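PDB 2FBN: 70 kDa peptidylprolyl isomerase, putative from Plasmodium falciparum, which is probably an FK506-binding peptidyl-prolyl isomerase whose tetratricopeptide repeat domain binds the C-terminal pentapeptide of Hsp90. Local coordinates for residues 34-37 with 38-41; 46-50 with 51-55; 56-59 with 60-64; 81-84 with 85-89. All blocks are in the same frame, centred on the assembly; numbering follows the deposited sequence.

Contact 1 (34-37 with 38-41)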
loop_
_atom_site.group_PDB
_atom_site.type_symbol
_atom_site.label_atom_id
_atom_site.label_comp_id
_atom_site.label_asym_id
_atom_site.label_seq_id
_atom_site.Cartn_x
_atom_site.Cartn_y
_atom_site.Cartn_z
ATOM N N LYS A 34 -17.226 -0.306 -12.091
ATOM C CA LYS A 34 -15.920 -0.315 -11.421
ATOM C C LYS A 34 -14.981 -1.268 -12.152
ATOM O O LYS A 34 -13.848 -0.909 -12.460
ATOM C CB LYS A 34 -16.034 -0.677 -9.943
ATOM C CG LYS A 34 -16.723 0.408 -9.120
ATOM C CD LYS A 34 -16.796 0.017 -7.668
ATOM C CE LYS A 34 -17.500 1.080 -6.843
ATOM N NZ LYS A 34 -17.577 0.676 -5.423
ATOM N N VAL A 35 -15.479 -2.460 -12.469
ATOM C CA VAL A 35 -14.689 -3.453 -13.210
ATOM C C VAL A 35 -14.294 -2.949 -14.595
ATOM O O VAL A 35 -13.115 -3.040 -14.976
ATOM C CB VAL A 35 -15.427 -4.805 -13.325
ATOM C CG1 VAL A 35 -14.629 -5.798 -14.203
ATOM C CG2 VAL A 35 -15.624 -5.405 -11.940
ATOM N N GLN A 36 -15.269 -2.414 -15.337
ATOM C CA GLN A 36 -15.010 -1.931 -16.696
ATOM C C GLN A 36 -13.977 -0.810 -16.725
ATOM O O GLN A 36 -13.044 -0.842 -17.533
ATOM C CB GLN A 36 -16.309 -1.506 -17.407
ATOM C CG GLN A 36 -16.121 -1.205 -18.895
ATOM C CD GLN A 36 -15.474 -2.354 -19.659
ATOM O OE1 GLN A 36 -16.023 -3.455 -19.737
ATOM N NE2 GLN A 36 -14.295 -2.099 -20.228
ATOM N N SER A 37 -14.148 0.171 -15.838
ATOM C CA SER A 37 -13.240 1.311 -15.761
ATOM C C SER A 37 -11.841 0.860 -15.332
ATOM O O SER A 37 -10.845 1.319 -15.886
ATOM C CB SER A 37 -13.775 2.395 -14.823
ATOM O OG SER A 37 -15.049 2.878 -15.250
ATOM N N ALA A 38 -11.776 -0.030 -14.344
ATOM C CA ALA A 38 -10.477 -0.571 -13.899
ATOM C C ALA A 38 -9.748 -1.269 -15.061
ATOM O O ALA A 38 -8.554 -1.058 -15.275
ATOM C CB ALA A 38 -10.654 -1.529 -12.716
ATOM N N PHE A 39 -10.481 -2.071 -15.830
ATOM C CA PHE A 39 -9.877 -2.748 -16.985
ATOM C C PHE A 39 -9.343 -1.706 -17.987
ATOM O O PHE A 39 -8.202 -1.791 -18.436
ATOM C CB PHE A 39 -10.880 -3.686 -17.654
ATOM C CG PHE A 39 -10.331 -4.379 -18.872
ATOM C CD1 PHE A 39 -9.596 -5.549 -18.746
ATOM C CD2 PHE A 39 -10.545 -3.853 -20.139
ATOM C CE1 PHE A 39 -9.079 -6.198 -19.877
ATOM C CE2 PHE A 39 -10.023 -4.487 -21.279
ATOM C CZ PHE A 39 -9.290 -5.648 -21.142
ATOM N N ASP A 40 -10.166 -0.706 -18.298
ATOM C CA ASP A 40 -9.817 0.311 -19.288
ATOM C C ASP A 40 -8.600 1.123 -18.856
ATOM O O ASP A 40 -7.690 1.401 -19.661
ATOM C CB ASP A 40 -10.995 1.250 -19.520
ATOM C CG ASP A 40 -12.121 0.604 -20.316
ATOM O OD1 ASP A 40 -11.902 -0.458 -20.954
ATOM O OD2 ASP A 40 -13.231 1.180 -20.282
ATOM N N ILE A 41 -8.579 1.500 -17.578
ATOM C CA ILE A 41 -7.472 2.279 -17.034
ATOM C C ILE A 41 -6.178 1.435 -17.004
ATOM O O ILE A 41 -5.092 1.949 -17.311
ATOM C CB ILE A 41 -7.842 2.891 -15.658
ATOM C CG1 ILE A 41 -8.970 3.924 -15.866
ATOM C CG2 ILE A 41 -6.623 3.550 -14.997
ATOM C CD1 ILE A 41 -9.754 4.261 -14.622
#
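Q36 and D40 meet one turn apart on helix 31-50, the first helix of this all-helical tetratricopeptide repeat domain. The tight part of the contact is the backbone and the side turned into the bundle. Four successive i to i+4 hydrogen bonds run from K34 to I41; that from A38 N to K34 O measures 2.9 Å. A38 and V35 are buried: A38 meets F68, while V35 rests on L79 of helix 77-100. S37 OG does not turn to I41 but hydrogen-bonds back to E33 O. The opposite character belongs to the outer side, where Q36 is exposed. Its CG stands anti to the backbone N (chi1 -171°) and the chain then bends at chi2, 54°, which carries the amide forward along the helix to D40. Q36 NE2 makes two weak bonds to the carboxylate, a shorter, bent one of 3.0 Å to D40 OD1 and a longer, straighter one of 3.4 Å to D40 OD2. Amide and carboxylate planes stand 45° apart. I41 packs on K60 and E63 of helix 54-66, and its CG1 lies 3.2 Å from S37 O, the same carbonyl oxygen that accepts the I41 N-H.

Contact 2 (46-50 with 51-55)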
loop_
_atom_site.group_PDB
_atom_site.type_symbol
_atom_site.label_atom_id
_atom_site.label_comp_id
_atom_site.label_asym_id
_atom_site.label_seq_id
_atom_site.Cartn_x
_atom_site.Cartn_y
_atom_site.Cartn_z
ATOM N N ASN A 46 -0.800 0.019 -19.506
ATOM C CA ASN A 46 -0.043 -0.833 -20.438
ATOM C C ASN A 46 0.511 -0.030 -21.626
ATOM O O ASN A 46 1.649 -0.249 -22.066
ATOM C CB ASN A 46 -0.906 -2.000 -20.938
ATOM C CG ASN A 46 -1.204 -3.020 -19.853
ATOM O OD1 ASN A 46 -0.576 -3.024 -18.785
ATOM N ND2 ASN A 46 -2.159 -3.893 -20.118
ATOM N N GLU A 47 -0.283 0.916 -22.118
ATOM C CA GLU A 47 0.138 1.766 -23.247
ATOM C C GLU A 47 1.311 2.677 -22.885
ATOM O O GLU A 47 2.275 2.790 -23.648
ATOM C CB GLU A 47 -1.052 2.545 -23.816
ATOM C CG GLU A 47 -2.046 1.627 -24.579
ATOM C CD GLU A 47 -1.372 0.832 -25.711
ATOM O OE1 GLU A 47 -0.662 1.440 -26.550
ATOM O OE2 GLU A 47 -1.546 -0.406 -25.757
ATOM N N PHE A 48 1.246 3.291 -21.708
ATOM C CA PHE A 48 2.371 4.062 -21.194
ATOM C C PHE A 48 3.594 3.179 -20.971
ATOM O O PHE A 48 4.722 3.596 -21.239
ATOM C CB PHE A 48 2.017 4.749 -19.871
ATOM C CG PHE A 48 1.174 5.998 -20.026
ATOM C CD1 PHE A 48 1.592 7.045 -20.840
ATOM C CD2 PHE A 48 -0.019 6.131 -19.327
ATOM C CE1 PHE A 48 0.823 8.197 -20.983
ATOM C CE2 PHE A 48 -0.795 7.286 -19.451
ATOM C CZ PHE A 48 -0.368 8.322 -20.294
ATOM N N PHE A 49 3.369 1.974 -20.451
ATOM C CA PHE A 49 4.469 1.082 -20.105
ATOM C C PHE A 49 5.305 0.765 -21.347
ATOM O O PHE A 49 6.533 0.864 -21.316
ATOM C CB PHE A 49 3.948 -0.196 -19.452
ATOM C CG PHE A 49 5.036 -1.144 -19.042
ATOM C CD1 PHE A 49 5.657 -1.020 -17.802
ATOM C CD2 PHE A 49 5.458 -2.141 -19.912
ATOM C CE1 PHE A 49 6.682 -1.909 -17.421
ATOM C CE2 PHE A 49 6.470 -3.027 -19.547
ATOM C CZ PHE A 49 7.082 -2.907 -18.303
ATOM N N LYS A 50 4.622 0.403 -22.430
ATOM C CA LYS A 50 5.290 0.096 -23.704
ATOM C C LYS A 50 6.064 1.292 -24.285
ATOM O O LYS A 50 7.049 1.109 -25.019
ATOM C CB LYS A 50 4.272 -0.474 -24.696
ATOM C CG LYS A 50 3.902 -1.932 -24.376
ATOM C CD LYS A 50 2.481 -2.308 -24.801
ATOM C CE LYS A 50 2.398 -2.736 -26.264
ATOM N NZ LYS A 50 3.256 -3.925 -26.578
ATOM N N LYS A 51 5.633 2.507 -23.951
ATOM C CA LYS A 51 6.325 3.725 -24.382
ATOM C C LYS A 51 7.448 4.154 -23.420
ATOM O O LYS A 51 8.010 5.248 -23.561
ATOM C CB LYS A 51 5.330 4.871 -24.572
ATOM C CG LYS A 51 4.330 4.641 -25.698
ATOM C CD LYS A 51 3.418 5.845 -25.911
ATOM C CE LYS A 51 2.109 5.720 -25.155
ATOM N NZ LYS A 51 0.951 6.222 -25.957
ATOM N N ASN A 52 7.748 3.294 -22.443
ATOM C CA ASN A 52 8.728 3.561 -21.382
ATOM C C ASN A 52 8.364 4.776 -20.525
ATOM O O ASN A 52 9.222 5.382 -19.880
ATOM C CB ASN A 52 10.168 3.681 -21.943
ATOM C CG ASN A 52 11.229 3.719 -20.844
ATOM O OD1 ASN A 52 11.135 2.994 -19.849
ATOM N ND2 ASN A 52 12.234 4.578 -21.010
ATOM N N GLU A 53 7.078 5.128 -20.525
ATOM C CA GLU A 53 6.564 6.183 -19.664
ATOM C C GLU A 53 6.156 5.547 -18.346
ATOM O O GLU A 53 4.968 5.398 -18.043
ATOM C CB GLU A 53 5.404 6.912 -20.346
ATOM C CG GLU A 53 5.878 7.809 -21.501
ATOM C CD GLU A 53 4.730 8.328 -22.366
ATOM O OE1 GLU A 53 4.075 7.524 -23.071
ATOM O OE2 GLU A 53 4.491 9.549 -22.338
ATOM N N ILE A 54 7.165 5.154 -17.581
ATOM C CA ILE A 54 6.947 4.326 -16.393
ATOM C C ILE A 54 6.165 5.075 -15.300
ATOM O O ILE A 54 5.222 4.532 -14.726
ATOM C CB ILE A 54 8.291 3.721 -15.866
ATOM C CG1 ILE A 54 8.999 2.920 -16.987
ATOM C CG2 ILE A 54 8.074 2.891 -14.610
ATOM C CD1 ILE A 54 8.094 1.936 -17.754
ATOM N N ASN A 55 6.517 6.329 -15.032
ATOM C CA ASN A 55 5.809 7.074 -13.988
ATOM C C ASN A 55 4.331 7.207 -14.321
ATOM O O ASN A 55 3.462 7.069 -13.455
ATOM C CB ASN A 55 6.445 8.445 -13.798
ATOM C CG ASN A 55 7.842 8.351 -13.225
ATOM O OD1 ASN A 55 8.149 7.446 -12.442
ATOM N ND2 ASN A 55 8.694 9.291 -13.599
HETATM O O HOH W 1 -0.391 4.105 -27.383
#
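Helix 31-50 ends in a Schellman motif, with E53 N bonded to F48 O at 2.9 Å and N52 N to F49 O at 2.9 Å, N52 being the C-prime residue with positive phi (61°). In the second bond the N-H comes from above the carbonyl plane of F49, as the chain reverses. E53 then serves as the N-cap residue of helix 54-66 and the centre of an inverse gamma turn. Its side chain returns to F48: E53 OE1 meets the ring edge in the ring plane, 3.4 Å from F48 CD1, with the carboxylate turned 78° from the ring. Across the turn, F49 CD1 and I54 CD1 touch at 3.8 Å, their side chains side by side and pointing the same way; both also pack on C97 of helix 77-100. On the outer side, K51 folds back over the helix end, bent at chi3 and chi4, and brings CE to 3.3 Å from E47 O. One water joins the charged ends, donating to E47 OE1 (2.8 Å) and accepting from K51 NZ (2.9 Å). The carboxylate oxygen of E53 thus faces the positively polarised rim of an aromatic ring, probably a mildly attractive pairing, while the opposite charges of E47 and K51, bridged by the water and not in direct contact, probably still attract.

Contact 3 (56-59 with 60-64)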
loop_
_atom_site.group_PDB
_atom_site.type_symbol
_atom_site.label_atom_id
_atom_site.label_comp_id
_atom_site.label_asym_id
_atom_site.label_seq_id
_atom_site.Cartn_x
_atom_site.Cartn_y
_atom_site.Cartn_z
ATOM N N GLU A 56 4.059 7.466 -15.597
ATOM C CA GLU A 56 2.693 7.612 -16.100
ATOM C C GLU A 56 1.940 6.287 -15.986
ATOM O O GLU A 56 0.755 6.262 -15.603
ATOM C CB GLU A 56 2.730 8.092 -17.549
ATOM C CG GLU A 56 3.237 9.549 -17.719
ATOM C CD GLU A 56 4.760 9.757 -17.527
ATOM O OE1 GLU A 56 5.545 8.779 -17.418
ATOM O OE2 GLU A 56 5.174 10.944 -17.488
ATOM N N ALA A 57 2.629 5.190 -16.322
ATOM C CA ALA A 57 2.048 3.855 -16.191
ATOM C C ALA A 57 1.675 3.551 -14.741
ATOM O O ALA A 57 0.584 3.030 -14.472
ATOM C CB ALA A 57 2.994 2.797 -16.732
ATOM N N ILE A 58 2.569 3.909 -13.819
ATOM C CA ILE A 58 2.333 3.686 -12.381
ATOM C C ILE A 58 1.034 4.363 -11.924
ATOM O O ILE A 58 0.194 3.732 -11.265
ATOM C CB ILE A 58 3.532 4.164 -11.545
ATOM C CG1 ILE A 58 4.728 3.219 -11.776
ATOM C CG2 ILE A 58 3.145 4.261 -10.068
ATOM C CD1 ILE A 58 6.067 3.768 -11.289
ATOM N N VAL A 59 0.868 5.637 -12.286
ATOM C CA VAL A 59 -0.356 6.367 -11.938
ATOM C C VAL A 59 -1.607 5.607 -12.403
ATOM O O VAL A 59 -2.544 5.393 -11.611
ATOM C CB VAL A 59 -0.307 7.817 -12.487
ATOM C CG1 VAL A 59 -1.639 8.511 -12.281
ATOM C CG2 VAL A 59 0.860 8.611 -11.816
ATOM N N LYS A 60 -1.600 5.145 -13.655
ATOM C CA LYS A 60 -2.770 4.446 -14.226
ATOM C C LYS A 60 -3.057 3.130 -13.517
ATOM O O LYS A 60 -4.212 2.845 -13.164
ATOM C CB LYS A 60 -2.629 4.217 -15.732
ATOM C CG LYS A 60 -2.568 5.518 -16.540
ATOM C CD LYS A 60 -3.904 6.255 -16.530
ATOM C CE LYS A 60 -3.827 7.477 -17.432
ATOM N NZ LYS A 60 -5.074 8.268 -17.382
ATOM N N TYR A 61 -2.014 2.329 -13.297
ATOM C CA TYR A 61 -2.228 1.066 -12.578
ATOM C C TYR A 61 -2.816 1.304 -11.189
ATOM O O TYR A 61 -3.698 0.575 -10.761
ATOM C CB TYR A 61 -0.954 0.246 -12.477
ATOM C CG TYR A 61 -0.417 -0.225 -13.811
ATOM C CD1 TYR A 61 -1.252 -0.846 -14.756
ATOM C CD2 TYR A 61 0.938 -0.093 -14.103
ATOM C CE1 TYR A 61 -0.730 -1.301 -15.987
ATOM C CE2 TYR A 61 1.467 -0.527 -15.313
ATOM C CZ TYR A 61 0.633 -1.137 -16.253
ATOM O OH TYR A 61 1.188 -1.557 -17.456
ATOM N N LYS A 62 -2.320 2.325 -10.500
ATOM C CA LYS A 62 -2.858 2.656 -9.174
ATOM C C LYS A 62 -4.321 3.114 -9.240
ATOM O O LYS A 62 -5.153 2.710 -8.423
ATOM C CB LYS A 62 -1.981 3.689 -8.490
ATOM C CG LYS A 62 -0.687 3.072 -7.992
ATOM C CD LYS A 62 0.112 4.022 -7.150
ATOM C CE LYS A 62 1.072 3.196 -6.305
ATOM N NZ LYS A 62 1.769 4.014 -5.282
ATOM N N GLU A 63 -4.629 3.979 -10.203
ATOM C CA GLU A 63 -6.026 4.372 -10.447
ATOM C C GLU A 63 -6.945 3.162 -10.704
ATOM O O GLU A 63 -8.057 3.089 -10.171
ATOM C CB GLU A 63 -6.087 5.333 -11.635
ATOM C CG GLU A 63 -5.555 6.725 -11.319
ATOM C CD GLU A 63 -5.559 7.663 -12.535
ATOM O OE1 GLU A 63 -5.877 7.206 -13.653
ATOM O OE2 GLU A 63 -5.244 8.860 -12.345
ATOM N N ALA A 64 -6.492 2.221 -11.537
ATOM C CA ALA A 64 -7.238 0.983 -11.780
ATOM C C ALA A 64 -7.578 0.269 -10.460
ATOM O O ALA A 64 -8.736 -0.095 -10.202
ATOM C CB ALA A 64 -6.444 0.033 -12.714
#
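A57 and Y61 meet across one turn of helix 54-66, which packs antiparallel to helix 31-50 in this tetratricopeptide repeat domain. The backbone supplies four consecutive i to i+4 hydrogen bonds. Y61 N to A57 O is short and nearly straight (2.9 Å, 172° at the hydrogen), whereas K60 N to E56 O is longer at 3.3 Å.

Apolar contact is carried by the tyrosine. Its CG lies beside the backbone N (chi1 -64°), which sends the ring back along the preceding turn, where Y61 CE2 rests 3.9 Å from A57 CB. The ring is buried against N93 and L94 of helix 77-100 and F49 of helix 31-50. I58, on the neighbouring side of the helix, packs on C97 and Y98.

The same ring also comes up to the backbone, with Y61 CD2 3.2 Å from the carbonyl oxygen A57 O, and at its far end Y61 OH is hydrogen-bonded to N46 OD1.

Among the charged groups, K60 bends at chi2 (-69°) and leaves the turn; its strongest partner is E44, with which NZ forms a salt bridge, and the ion pair with E63 is long, 4.0 Å between K60 NZ and E63 OE1. K62 reaches out to a weak hydrogen bond with Y98 OH and to packing on K106 of the second subunit.

V59 and E63 make a mixed contact, side by side and pointing the same way, with aliphatic carbon against a carboxylate oxygen. E63 CG sits 3.3 Å from V59 O, and at the outer end V59 CG1 is 3.6 Å from E63 OE2.

Contact 4 (81-84 with 85-89)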
loop_
_atom_site.group_PDB
_atom_site.type_symbol
_atom_site.label_atom_id
_atom_site.label_comp_id
_atom_site.label_asym_id
_atom_site.label_seq_id
_atom_site.Cartn_x
_atom_site.Cartn_y
_atom_site.Cartn_z
ATOM N N ASP A 81 -14.135 -12.644 -10.475
ATOM C CA ASP A 81 -13.128 -13.233 -11.347
ATOM C C ASP A 81 -12.432 -12.164 -12.204
ATOM O O ASP A 81 -11.213 -12.198 -12.373
ATOM C CB ASP A 81 -13.727 -14.367 -12.194
ATOM C CG ASP A 81 -14.077 -15.608 -11.363
ATOM O OD1 ASP A 81 -13.603 -15.756 -10.203
ATOM O OD2 ASP A 81 -14.833 -16.461 -11.880
ATOM N N LYS A 82 -13.202 -11.200 -12.708
ATOM C CA LYS A 82 -12.642 -10.099 -13.484
ATOM C C LYS A 82 -11.758 -9.229 -12.590
ATOM O O LYS A 82 -10.667 -8.845 -12.985
ATOM C CB LYS A 82 -13.751 -9.275 -14.156
ATOM C CG LYS A 82 -14.491 -10.036 -15.240
ATOM C CD LYS A 82 -15.407 -9.124 -16.039
ATOM C CE LYS A 82 -16.186 -9.911 -17.098
ATOM N NZ LYS A 82 -15.269 -10.494 -18.118
ATOM N N LYS A 83 -12.232 -8.947 -11.379
ATOM C CA LYS A 83 -11.473 -8.146 -10.411
ATOM C C LYS A 83 -10.125 -8.798 -10.131
ATOM O O LYS A 83 -9.096 -8.124 -10.146
ATOM C CB LYS A 83 -12.281 -7.977 -9.114
ATOM C CG LYS A 83 -11.501 -7.327 -7.982
ATOM C CD LYS A 83 -12.325 -7.180 -6.725
ATOM C CE LYS A 83 -11.404 -7.124 -5.518
ATOM N NZ LYS A 83 -12.161 -7.200 -4.236
ATOM N N LYS A 84 -10.143 -10.115 -9.896
ATOM C CA LYS A 84 -8.936 -10.878 -9.580
ATOM C C LYS A 84 -7.894 -10.745 -10.691
ATOM O O LYS A 84 -6.742 -10.404 -10.433
ATOM C CB LYS A 84 -9.278 -12.360 -9.321
ATOM C CG LYS A 84 -8.063 -13.162 -8.894
ATOM C CD LYS A 84 -8.352 -14.655 -8.736
ATOM C CE LYS A 84 -7.087 -15.464 -9.004
ATOM N NZ LYS A 84 -7.386 -16.925 -9.099
ATOM N N ASN A 85 -8.308 -10.978 -11.935
ATOM C CA ASN A 85 -7.422 -10.815 -13.090
ATOM C C ASN A 85 -6.833 -9.401 -13.221
ATOM O O ASN A 85 -5.632 -9.236 -13.478
ATOM C CB ASN A 85 -8.147 -11.190 -14.391
ATOM C CG ASN A 85 -8.576 -12.652 -14.428
ATOM O OD1 ASN A 85 -8.082 -13.492 -13.664
ATOM N ND2 ASN A 85 -9.501 -12.964 -15.327
ATOM N N ILE A 86 -7.674 -8.379 -13.020
ATOM C CA ILE A 86 -7.205 -7.001 -13.111
ATOM C C ILE A 86 -6.242 -6.694 -11.958
ATOM O O ILE A 86 -5.234 -6.024 -12.167
ATOM C CB ILE A 86 -8.384 -5.988 -13.150
ATOM C CG1 ILE A 86 -9.195 -6.183 -14.442
ATOM C CG2 ILE A 86 -7.901 -4.538 -13.041
ATOM C CD1 ILE A 86 -10.627 -5.659 -14.328
ATOM N N GLU A 87 -6.549 -7.192 -10.760
ATOM C CA GLU A 87 -5.663 -6.978 -9.603
ATOM C C GLU A 87 -4.306 -7.652 -9.786
ATOM O O GLU A 87 -3.262 -7.054 -9.482
ATOM C CB GLU A 87 -6.321 -7.441 -8.315
ATOM C CG GLU A 87 -7.479 -6.520 -7.920
ATOM C CD GLU A 87 -8.000 -6.721 -6.506
ATOM O OE1 GLU A 87 -8.016 -7.869 -6.012
ATOM O OE2 GLU A 87 -8.447 -5.707 -5.925
ATOM N N ILE A 88 -4.316 -8.880 -10.297
ATOM C CA ILE A 88 -3.043 -9.563 -10.606
ATOM C C ILE A 88 -2.211 -8.782 -11.622
ATOM O O ILE A 88 -1.013 -8.543 -11.408
ATOM C CB ILE A 88 -3.293 -11.014 -11.087
ATOM C CG1 ILE A 88 -3.777 -11.873 -9.903
ATOM C CG2 ILE A 88 -2.037 -11.562 -11.782
ATOM C CD1 ILE A 88 -4.322 -13.231 -10.303
ATOM N N SER A 89 -2.841 -8.352 -12.714
ATOM C CA SER A 89 -2.133 -7.614 -13.768
ATOM C C SER A 89 -1.568 -6.274 -13.300
ATOM O O SER A 89 -0.396 -5.960 -13.538
ATOM C CB SER A 89 -3.041 -7.384 -14.974
ATOM O OG SER A 89 -3.353 -8.624 -15.573
HETATM O O HOH W 2 -9.758 -14.564 -12.066
#
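K83 and E87 face each other one turn apart on helix 77-100 of the tetratricopeptide repeat domain, near the N-terminal end of that long helix. Four i to i+4 backbone hydrogen bonds connect the two halves, the shortest being E87 N to K83 O at 2.8 Å.

Among the charged groups, the aliphatic chain of K83 crosses the carboxylate of E87. Extended, with CG anti to N (chi1 172°), it brings CE to 3.3 Å from E87 OE2, yet K83 NZ stays 4.3 Å from that oxygen, beyond salt-bridge distance. The ammonium is hydrogen-bonded to T71 OG1, and at this separation the opposite charges of K83 and E87 probably still attract.

Apolar contacts come from two isoleucines. K84 and I88 run side by side in the same direction, K84 CE 3.8 Å from I88 CD1, and both also touch I117 of helix 104-117. I86 is buried against F39 of helix 31-50 and F68.

Against the backbone, I86 CD1 lies 3.5 Å from the carbonyl oxygen K82 O.

A water serves the polar outer side. It donates two hydrogen bonds, one to D81 O (2.8 Å) and one to N85 OD1 (2.6 Å), so that D81 O accepts both the water and the N85 backbone N-H.

The four contacts follow one another along the first three helices of the domain. Contacts 1 and 2 share helix 31-50, with centres 18 Å apart, and contact 2 turns the chain into the helix of contact 3. Contacts 1 and 3 pack directly, I41 CG2 lying 3.1 Å from K60 O; contacts 2 and 3 meet partly through the F48 ring, whose CE2 is 3.6 Å from K60 CE, and partly through the polar tie between N46 and Y61. Contact 4 reaches contact 1, V35 CG1 to K82 CB at 3.6 Å, but lies 20 Å from contact 2, centre to centre. Contacts 1 and 4 thus join helices 31-50 and 77-100, within the domain that binds the Hsp90 pentapeptide.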